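PDB 3ICJ: uncharacterized metal-dependent hydrolase from Pyrococcus furiosus, which probably hydrolyses carbon-nitrogen bonds other than peptide bonds, as a zinc-dependent member of the amidohydrolase family. Local coordinates for residues V52-I60 with A68-I77. Sequence-based numbering, arbitrary orientation.
Sequences VKKVSGLVI and AGDSSTALRI
The methyl of Ala74, on the first turn of helix 71-81, sits over Gly57, a dent in strand 57-61 where the missing side chain lets the helix lie close: Ala74 CB is 4.0 Å from Gly57 CA. Two residues further, Val59 CG2 presses on the same methyl at 3.7 Å, and its other branch, CG1, meets Ile77 CG2 one helical turn later. On the opposite face of the hairpin, Ala68 CB touches Leu58 CD1 (3.7 Å) and, more loosely, Val55 CG2, while Val55 CG1 lies along the backbone of Gly69. The strands close with a classic beta bulge: Ser56 N and Gly57 N both donate to Gly69 O, at 3.1 Å and 2.8 Å, the first from above the carbonyl plane. Gly69 N returns a nearly straight bond to Gly57 O. Ser56 OG, turned between its N and carbonyl carbon (chi1 58°), accepts from Ser71 N at 2.9 Å, while Ser71 OG bonds Asn42 N. The contact packs helix 71-81 on hairpin 57-61/64-69 of the small sheet, away from the zinc site. Apolar packing seats the helix, while Gly69 O, accepting two N-H groups, and the Ser56 hydroxyl probably help hold the turn from strand into helix.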
loop_
_atom_site.group_PDB
_atom_site.type_symbol
_atom_site.label_atom_id
_atom_site.label_comp_id
_atom_site.label_asym_id
_atom_site.label_seq_id
_atom_site.Cartn_x
_atom_site.Cartn_y
_atom_site.Cartn_z
ATOM N N VAL A 52 -5.753 1.117 25.688
ATOM C CA VAL A 52 -7.165 1.350 25.346
ATOM C C VAL A 52 -7.734 2.477 26.212
ATOM O O VAL A 52 -7.611 2.433 27.436
ATOM C CB VAL A 52 -8.024 0.072 25.541
ATOM C CG1 VAL A 52 -9.509 0.401 25.461
ATOM C CG2 VAL A 52 -7.664 -0.979 24.500
ATOM N N LYS A 53 -8.315 3.493 25.574
ATOM C CA LYS A 53 -8.965 4.574 26.300
ATOM C C LYS A 53 -10.278 4.912 25.629
ATOM O O LYS A 53 -10.321 5.177 24.427
ATOM C CB LYS A 53 -8.061 5.812 26.384
ATOM C CG LYS A 53 -8.539 6.846 27.397
ATOM C CD LYS A 53 -7.963 8.220 27.116
ATOM C CE LYS A 53 -8.906 9.315 27.588
ATOM N NZ LYS A 53 -9.044 10.347 26.515
ATOM N N LYS A 54 -11.346 4.889 26.424
ATOM C CA LYS A 54 -12.688 5.189 25.964
ATOM C C LYS A 54 -13.192 6.459 26.647
ATOM O O LYS A 54 -12.941 6.674 27.844
ATOM C CB LYS A 54 -13.640 4.033 26.307
ATOM C CG LYS A 54 -13.204 2.686 25.771
ATOM C CD LYS A 54 -13.699 1.513 26.619
ATOM C CE LYS A 54 -14.927 0.862 26.019
ATOM N NZ LYS A 54 -15.475 -0.193 26.921
ATOM N N VAL A 55 -13.890 7.292 25.877
ATOM C CA VAL A 55 -14.615 8.459 26.392
ATOM C C VAL A 55 -16.054 8.372 25.887
ATOM O O VAL A 55 -16.360 7.520 25.057
ATOM C CB VAL A 55 -13.966 9.836 25.988
ATOM C CG1 VAL A 55 -12.550 9.971 26.569
ATOM C CG2 VAL A 55 -13.986 10.069 24.449
ATOM N N SER A 56 -16.941 9.228 26.399
ATOM C CA SER A 56 -18.343 9.227 25.957
ATOM C C SER A 56 -18.737 10.444 25.104
ATOM O O SER A 56 -19.833 10.474 24.547
ATOM C CB SER A 56 -19.303 9.060 27.145
ATOM O OG SER A 56 -19.117 10.085 28.098
ATOM N N GLY A 57 -17.841 11.424 24.987
ATOM C CA GLY A 57 -18.110 12.626 24.180
ATOM C C GLY A 57 -16.871 13.167 23.490
ATOM O O GLY A 57 -15.774 13.146 24.061
ATOM N N LEU A 58 -17.043 13.659 22.261
ATOM C CA LEU A 58 -15.930 14.197 21.489
ATOM C C LEU A 58 -16.324 15.495 20.832
ATOM O O LEU A 58 -17.287 15.529 20.058
ATOM C CB LEU A 58 -15.491 13.189 20.419
ATOM C CG LEU A 58 -14.119 13.383 19.780
ATOM C CD1 LEU A 58 -13.026 13.090 20.775
ATOM C CD2 LEU A 58 -13.995 12.482 18.542
ATOM N N VAL A 59 -15.592 16.565 21.144
ATOM C CA VAL A 59 -15.771 17.836 20.449
ATOM C C VAL A 59 -14.678 18.060 19.399
ATOM O O VAL A 59 -13.483 17.965 19.691
ATOM C CB VAL A 59 -15.824 19.047 21.422
ATOM C CG1 VAL A 59 -16.151 20.336 20.660
ATOM C CG2 VAL A 59 -16.863 18.819 22.495
ATOM N N ILE A 60 -15.117 18.378 18.184
ATOM C CA ILE A 60 -14.263 18.580 17.036
ATOM C C ILE A 60 -14.479 19.986 16.493
ATOM O O ILE A 60 -15.621 20.440 16.399
ATOM C CB ILE A 60 -14.603 17.535 15.946
ATOM C CG1 ILE A 60 -14.187 16.135 16.408
ATOM C CG2 ILE A 60 -13.928 17.865 14.631
ATOM C CD1 ILE A 60 -15.125 15.054 15.922
ATOM N N ALA A 68 -11.932 15.497 24.478
ATOM C CA ALA A 68 -12.331 14.094 24.589
ATOM C C ALA A 68 -12.581 13.783 26.071
ATOM O O ALA A 68 -11.674 13.939 26.895
ATOM C CB ALA A 68 -11.223 13.188 24.017
ATOM N N GLY A 69 -13.814 13.400 26.426
ATOM C CA GLY A 69 -14.169 13.181 27.843
ATOM C C GLY A 69 -15.638 12.861 28.010
ATOM O O GLY A 69 -16.211 12.152 27.178
ATOM N N ASP A 70 -16.232 13.397 29.082
ATOM C CA ASP A 70 -17.664 13.229 29.423
ATOM C C ASP A 70 -18.595 13.747 28.334
ATOM O O ASP A 70 -18.418 14.864 27.837
ATOM C CB ASP A 70 -18.027 13.978 30.721
ATOM C CG ASP A 70 -17.162 13.578 31.906
ATOM O OD1 ASP A 70 -16.917 12.367 32.091
ATOM O OD2 ASP A 70 -16.744 14.483 32.666
ATOM N N SER A 71 -19.597 12.935 28.003
ATOM C CA SER A 71 -20.671 13.308 27.083
ATOM C C SER A 71 -21.333 14.649 27.466
ATOM O O SER A 71 -21.536 15.511 26.599
ATOM C CB SER A 71 -21.723 12.188 27.022
ATOM O OG SER A 71 -22.798 12.521 26.152
ATOM N N SER A 72 -21.637 14.824 28.756
ATOM C CA SER A 72 -22.276 16.059 29.240
ATOM C C SER A 72 -21.392 17.315 29.101
ATOM O O SER A 72 -21.883 18.375 28.689
ATOM C CB SER A 72 -22.814 15.896 30.673
ATOM O OG SER A 72 -21.773 15.567 31.575
ATOM N N THR A 73 -20.096 17.183 29.401
ATOM C CA THR A 73 -19.141 18.274 29.214
ATOM C C THR A 73 -19.039 18.653 27.724
ATOM O O THR A 73 -19.064 19.837 27.374
ATOM C CB THR A 73 -17.754 17.883 29.771
ATOM O OG1 THR A 73 -17.889 17.582 31.160
ATOM C CG2 THR A 73 -16.723 19.016 29.605
ATOM N N ALA A 74 -18.953 17.638 26.861
ATOM C CA ALA A 74 -18.959 17.826 25.410
ATOM C C ALA A 74 -20.238 18.517 24.905
ATOM O O ALA A 74 -20.184 19.372 24.021
ATOM C CB ALA A 74 -18.791 16.489 24.708
ATOM N N LEU A 75 -21.376 18.127 25.473
ATOM C CA LEU A 75 -22.653 18.739 25.139
ATOM C C LEU A 75 -22.663 20.218 25.549
ATOM O O LEU A 75 -23.078 21.086 24.771
ATOM C CB LEU A 75 -23.798 17.948 25.778
ATOM C CG LEU A 75 -25.225 18.463 25.616
ATOM C CD1 LEU A 75 -25.577 18.701 24.149
ATOM C CD2 LEU A 75 -26.214 17.485 26.247
ATOM N N ARG A 76 -22.172 20.495 26.753
ATOM C CA ARG A 76 -22.135 21.851 27.294
ATOM C C ARG A 76 -21.195 22.761 26.481
ATOM O O ARG A 76 -21.512 23.924 26.272
ATOM C CB ARG A 76 -21.723 21.816 28.772
ATOM C CG ARG A 76 -21.904 23.111 29.545
ATOM C CD ARG A 76 -23.320 23.295 30.082
ATOM N NE ARG A 76 -24.060 24.303 29.329
ATOM C CZ ARG A 76 -23.986 25.616 29.551
ATOM N NH1 ARG A 76 -24.709 26.450 28.811
ATOM N NH2 ARG A 76 -23.189 26.101 30.505
ATOM N N ILE A 77 -20.051 22.232 26.044
ATOM C CA ILE A 77 -19.115 23.012 25.214
ATOM C C ILE A 77 -19.775 23.448 23.892
ATOM O O ILE A 77 -19.725 24.631 23.509
ATOM C CB ILE A 77 -17.783 22.254 24.965
ATOM C CG1 ILE A 77 -17.006 22.100 26.275
ATOM C CG2 ILE A 77 -16.906 22.993 23.920
ATOM C CD1 ILE A 77 -15.709 21.247 26.168
#